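Lovastatin nonaketide synthase mokA (Monascus pilosus, PDB 6AD3) builds the nonaketide backbone of monacolin K (lovastatin) as an iterative type I polyketide synthase, of which this chain is the condensation domain. Local coordinates at residues I305-R319 with L500-P514. The protein carries 1 engineered substitution. Residues are numbered along the deposited sequence; the frame is centred on the assembly and turned at random.
Sequences IARLDPMVAFRIRER and LESYISILSMFSMNP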
# COMPACT_ATOMS: atom_id res chain seq x y z
N ILE A 305 -0.53 -12.64 10.10
CA ILE A 305 -1.08 -12.97 8.79
C ILE A 305 -1.87 -14.26 8.88
O ILE A 305 -1.44 -15.20 9.56
CB ILE A 305 0.06 -13.21 7.77
CG1 ILE A 305 0.79 -11.92 7.47
CG2 ILE A 305 -0.48 -13.73 6.47
CD1 ILE A 305 2.05 -12.13 6.64
N ALA A 306 -3.02 -14.30 8.22
CA ALA A 306 -3.82 -15.55 8.11
C ALA A 306 -4.57 -15.66 6.80
O ALA A 306 -4.94 -14.67 6.20
CB ALA A 306 -4.80 -15.65 9.25
N ARG A 307 -4.79 -16.90 6.36
CA ARG A 307 -5.69 -17.20 5.27
C ARG A 307 -7.08 -17.37 5.80
O ARG A 307 -7.30 -18.09 6.78
CB ARG A 307 -5.33 -18.55 4.67
CG ARG A 307 -4.14 -18.50 3.84
CD ARG A 307 -4.48 -18.28 2.40
NE ARG A 307 -3.21 -18.29 1.74
CZ ARG A 307 -2.87 -17.53 0.73
NH1 ARG A 307 -3.78 -16.92 0.00
NH2 ARG A 307 -1.63 -17.58 0.31
N LEU A 308 -8.03 -16.85 5.05
CA LEU A 308 -9.43 -16.96 5.42
C LEU A 308 -9.95 -18.30 4.90
O LEU A 308 -9.60 -18.71 3.80
CB LEU A 308 -10.22 -15.82 4.81
CG LEU A 308 -11.67 -15.72 5.21
CD1 LEU A 308 -11.85 -15.40 6.69
CD2 LEU A 308 -12.38 -14.67 4.34
N ASP A 309 -10.73 -18.97 5.76
CA ASP A 309 -11.47 -20.18 5.40
C ASP A 309 -12.22 -20.00 4.08
O ASP A 309 -12.95 -19.03 3.91
CB ASP A 309 -12.47 -20.48 6.52
CG ASP A 309 -13.33 -21.71 6.24
OD1 ASP A 309 -12.91 -22.81 6.58
OD2 ASP A 309 -14.46 -21.54 5.80
N PRO A 310 -12.19 -21.02 3.20
CA PRO A 310 -12.78 -20.83 1.89
C PRO A 310 -14.31 -20.83 1.90
O PRO A 310 -14.93 -20.14 1.07
CB PRO A 310 -12.24 -22.02 1.08
CG PRO A 310 -11.85 -23.04 2.09
CD PRO A 310 -11.31 -22.21 3.23
N MET A 311 -14.91 -21.40 2.94
CA MET A 311 -16.37 -21.34 3.04
C MET A 311 -16.83 -19.99 3.54
O MET A 311 -17.88 -19.49 3.11
CB MET A 311 -16.93 -22.47 3.91
CG MET A 311 -17.14 -23.75 3.13
SD MET A 311 -18.36 -23.53 1.78
CE MET A 311 -19.59 -22.58 2.58
N VAL A 312 -16.02 -19.34 4.38
CA VAL A 312 -16.32 -17.97 4.80
C VAL A 312 -16.19 -17.02 3.61
O VAL A 312 -17.07 -16.17 3.36
CB VAL A 312 -15.41 -17.49 5.95
CG1 VAL A 312 -15.73 -16.06 6.30
CG2 VAL A 312 -15.57 -18.39 7.18
N ALA A 313 -15.16 -17.21 2.82
CA ALA A 313 -14.99 -16.39 1.59
C ALA A 313 -16.14 -16.56 0.61
O ALA A 313 -16.62 -15.56 0.02
CB ALA A 313 -13.70 -16.73 0.92
N PHE A 314 -16.60 -17.79 0.49
CA PHE A 314 -17.76 -18.12 -0.36
C PHE A 314 -19.01 -17.42 0.12
O PHE A 314 -19.75 -16.82 -0.69
CB PHE A 314 -17.95 -19.64 -0.43
CG PHE A 314 -19.25 -20.06 -1.10
CD1 PHE A 314 -19.34 -20.10 -2.48
CD2 PHE A 314 -20.36 -20.31 -0.35
CE1 PHE A 314 -20.52 -20.46 -3.09
CE2 PHE A 314 -21.55 -20.70 -0.95
CZ PHE A 314 -21.62 -20.78 -2.32
N ARG A 315 -19.31 -17.49 1.42
CA ARG A 315 -20.49 -16.83 1.96
C ARG A 315 -20.41 -15.33 1.76
O ARG A 315 -21.41 -14.67 1.51
CB ARG A 315 -20.67 -17.15 3.45
CG ARG A 315 -21.05 -18.60 3.70
CD ARG A 315 -21.50 -18.86 5.13
NE ARG A 315 -21.57 -20.31 5.31
CZ ARG A 315 -20.59 -21.03 5.82
NH1 ARG A 315 -19.64 -20.43 6.55
NH2 ARG A 315 -20.65 -22.37 5.77
N ILE A 316 -19.23 -14.78 1.92
CA ILE A 316 -19.07 -13.37 1.69
C ILE A 316 -19.36 -12.99 0.23
O ILE A 316 -20.05 -12.02 -0.04
CB ILE A 316 -17.68 -12.90 2.15
CG1 ILE A 316 -17.62 -12.94 3.68
CG2 ILE A 316 -17.39 -11.47 1.65
CD1 ILE A 316 -16.20 -12.72 4.22
N ARG A 317 -18.91 -13.79 -0.72
CA ARG A 317 -19.23 -13.49 -2.12
C ARG A 317 -20.72 -13.57 -2.36
O ARG A 317 -21.29 -12.71 -3.02
CB ARG A 317 -18.50 -14.44 -3.08
CG ARG A 317 -16.98 -14.25 -3.07
CD ARG A 317 -16.30 -14.95 -4.25
NE ARG A 317 -16.59 -16.38 -4.30
CZ ARG A 317 -15.95 -17.29 -3.60
NH1 ARG A 317 -14.94 -16.94 -2.82
NH2 ARG A 317 -16.28 -18.57 -3.71
N GLU A 318 -21.37 -14.58 -1.77
CA GLU A 318 -22.83 -14.77 -1.98
C GLU A 318 -23.62 -13.62 -1.41
O GLU A 318 -24.51 -13.08 -2.07
CB GLU A 318 -23.31 -16.10 -1.37
CG GLU A 318 -22.64 -17.29 -2.00
CD GLU A 318 -22.77 -17.29 -3.53
OE1 GLU A 318 -21.79 -16.93 -4.24
OE2 GLU A 318 -23.89 -17.51 -3.99
N ARG A 319 -23.39 -13.30 -0.13
CA ARG A 319 -24.17 -12.29 0.56
C ARG A 319 -23.85 -10.86 -0.00
O ARG A 319 -24.74 -10.06 -0.11
CB ARG A 319 -23.93 -12.35 2.10
CG ARG A 319 -24.24 -13.71 2.81
CD ARG A 319 -25.42 -14.52 2.27
NE ARG A 319 -26.72 -13.96 2.67
CZ ARG A 319 -27.42 -14.33 3.74
NH1 ARG A 319 -26.98 -15.27 4.58
NH2 ARG A 319 -28.52 -13.66 4.03
N LEU A 500 -6.80 -10.02 14.42
CA LEU A 500 -7.06 -10.83 13.24
C LEU A 500 -8.04 -11.95 13.55
O LEU A 500 -8.98 -12.21 12.77
CB LEU A 500 -5.73 -11.36 12.71
CG LEU A 500 -5.61 -12.27 11.53
CD1 LEU A 500 -6.33 -11.68 10.34
CD2 LEU A 500 -4.14 -12.50 11.23
N GLU A 501 -7.90 -12.56 14.73
CA GLU A 501 -8.82 -13.62 15.14
C GLU A 501 -10.22 -13.06 15.31
O GLU A 501 -11.19 -13.71 14.95
CB GLU A 501 -8.35 -14.28 16.44
CG GLU A 501 -7.14 -15.20 16.22
CD GLU A 501 -6.58 -15.78 17.51
OE1 GLU A 501 -5.71 -16.68 17.39
OE2 GLU A 501 -6.81 -15.21 18.63
N SER A 502 -10.33 -11.92 15.98
CA SER A 502 -11.64 -11.25 16.15
C SER A 502 -12.29 -10.84 14.84
O SER A 502 -13.50 -10.95 14.66
CB SER A 502 -11.53 -10.05 17.09
OG SER A 502 -11.27 -10.49 18.40
N TYR A 503 -11.46 -10.43 13.88
CA TYR A 503 -11.93 -10.03 12.58
C TYR A 503 -12.44 -11.24 11.80
O TYR A 503 -13.54 -11.20 11.22
CB TYR A 503 -10.80 -9.31 11.83
CG TYR A 503 -11.21 -8.80 10.47
CD1 TYR A 503 -12.24 -7.87 10.32
CD2 TYR A 503 -10.55 -9.23 9.34
CE1 TYR A 503 -12.62 -7.41 9.07
CE2 TYR A 503 -10.95 -8.80 8.07
CZ TYR A 503 -11.97 -7.87 7.95
OH TYR A 503 -12.37 -7.45 6.70
N ILE A 504 -11.70 -12.33 11.83
CA ILE A 504 -12.14 -13.54 11.16
C ILE A 504 -13.46 -14.05 11.76
O ILE A 504 -14.43 -14.42 11.04
CB ILE A 504 -11.06 -14.63 11.20
CG1 ILE A 504 -9.91 -14.21 10.27
CG2 ILE A 504 -11.61 -15.99 10.78
CD1 ILE A 504 -8.66 -15.04 10.44
N SER A 505 -13.53 -14.00 13.09
CA SER A 505 -14.79 -14.34 13.77
C SER A 505 -15.97 -13.49 13.31
O SER A 505 -17.09 -14.00 13.05
CB SER A 505 -14.61 -14.29 15.31
OG SER A 505 -13.73 -15.33 15.73
N ILE A 506 -15.76 -12.20 13.20
CA ILE A 506 -16.83 -11.28 12.84
C ILE A 506 -17.24 -11.46 11.38
O ILE A 506 -18.43 -11.40 11.06
CB ILE A 506 -16.47 -9.79 13.21
CG1 ILE A 506 -17.65 -9.13 13.91
CG2 ILE A 506 -16.03 -8.99 12.01
CD1 ILE A 506 -17.47 -7.64 14.22
N LEU A 507 -16.28 -11.77 10.50
CA LEU A 507 -16.58 -12.09 9.10
C LEU A 507 -17.38 -13.37 9.02
O LEU A 507 -18.36 -13.45 8.29
CB LEU A 507 -15.30 -12.32 8.29
CG LEU A 507 -14.45 -11.07 8.01
CD1 LEU A 507 -13.11 -11.52 7.44
CD2 LEU A 507 -15.15 -10.12 7.05
N SER A 508 -17.01 -14.35 9.83
CA SER A 508 -17.71 -15.61 9.79
C SER A 508 -19.16 -15.41 10.28
O SER A 508 -20.12 -15.96 9.70
CB SER A 508 -16.98 -16.64 10.65
OG SER A 508 -17.71 -17.86 10.62
N MET A 509 -19.33 -14.63 11.34
CA MET A 509 -20.66 -14.47 11.92
C MET A 509 -21.59 -13.68 10.99
O MET A 509 -22.73 -14.08 10.73
CB MET A 509 -20.54 -13.81 13.30
CG MET A 509 -21.82 -13.44 13.96
SD MET A 509 -21.56 -12.59 15.57
CE MET A 509 -20.94 -10.99 15.01
N PHE A 510 -21.11 -12.56 10.47
CA PHE A 510 -21.96 -11.72 9.62
C PHE A 510 -22.25 -12.35 8.26
O PHE A 510 -23.30 -12.07 7.66
CB PHE A 510 -21.37 -10.31 9.44
CG PHE A 510 -21.47 -9.44 10.67
CD1 PHE A 510 -22.65 -9.37 11.39
CD2 PHE A 510 -20.39 -8.71 11.12
CE1 PHE A 510 -22.76 -8.56 12.50
CE2 PHE A 510 -20.49 -7.90 12.24
CZ PHE A 510 -21.66 -7.84 12.95
N SER A 511 -21.30 -13.14 7.74
CA SER A 511 -21.48 -13.74 6.47
C SER A 511 -22.43 -14.94 6.61
O SER A 511 -23.14 -15.25 5.67
CB SER A 511 -20.14 -14.15 5.84
OG SER A 511 -19.55 -15.27 6.49
N MET A 512 -22.49 -15.53 7.81
CA MET A 512 -23.51 -16.56 8.13
C MET A 512 -24.90 -15.91 8.29
O MET A 512 -25.90 -16.44 7.84
CB MET A 512 -23.11 -17.27 9.42
CG MET A 512 -23.95 -18.46 9.81
SD MET A 512 -23.73 -19.84 8.67
CE MET A 512 -22.07 -20.35 9.13
N ASN A 513 -24.94 -14.74 8.91
CA ASN A 513 -26.21 -14.08 9.22
C ASN A 513 -26.08 -12.57 9.20
O ASN A 513 -25.83 -11.95 10.24
CB ASN A 513 -26.68 -14.52 10.60
CG ASN A 513 -28.06 -14.01 10.95
OD1 ASN A 513 -28.64 -13.22 10.21
ND2 ASN A 513 -28.58 -14.46 12.08
N PRO A 514 -26.40 -11.96 8.05
CA PRO A 514 -26.33 -10.50 7.88
C PRO A 514 -27.48 -9.76 8.52
O PRO A 514 -27.51 -8.55 8.50
CB PRO A 514 -26.41 -10.30 6.36
CG PRO A 514 -26.42 -11.66 5.74
CD PRO A 514 -26.66 -12.68 6.80
O HOH W 1 -19.53 -18.00 7.39
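Ser511 CB meets Ile316 CG1 at 3.5 Å where helix 310-319 and helix 500-512 pack, their axes 8.9 Å apart and crossing at 47°; a small side chain suits so close an approach. Its OG, turned between backbone N and carbonyl carbon (chi1 72°), spends its proton on Leu507 O at 2.8 Å and can therefore lie against Val312 CG1. Leu507 O takes two donors, OG and N of Ser511, from opposite faces of its plane. Beside this, branched Leu507 fills two places at once, CD2 on Ile316 CD1 and CD1 on Leu308 CD1; Tyr331 of helix 327-343 touches both Ile316 and Leu308. In this condensation domain the C-terminal helix also lies against strand 301-307, at one edge of a mixed sheet, where the single methyl of Ala306 leaves room for Leu500 CD2, 3.8 Å from its CB. The Arg315 flank is more open: the aliphatic CB rests on Ser511, while the extended chain carries NH1 to a water, 2.6 Å away, that donates to Ser511 OG. Flexible Met512 bends its CE over one guanidinium face. At the helix end contact is close again: Arg319, bent at chi2 and chi3, brings its guanidinium over compact Pro514, CG 3.3 Å from the plane's centre.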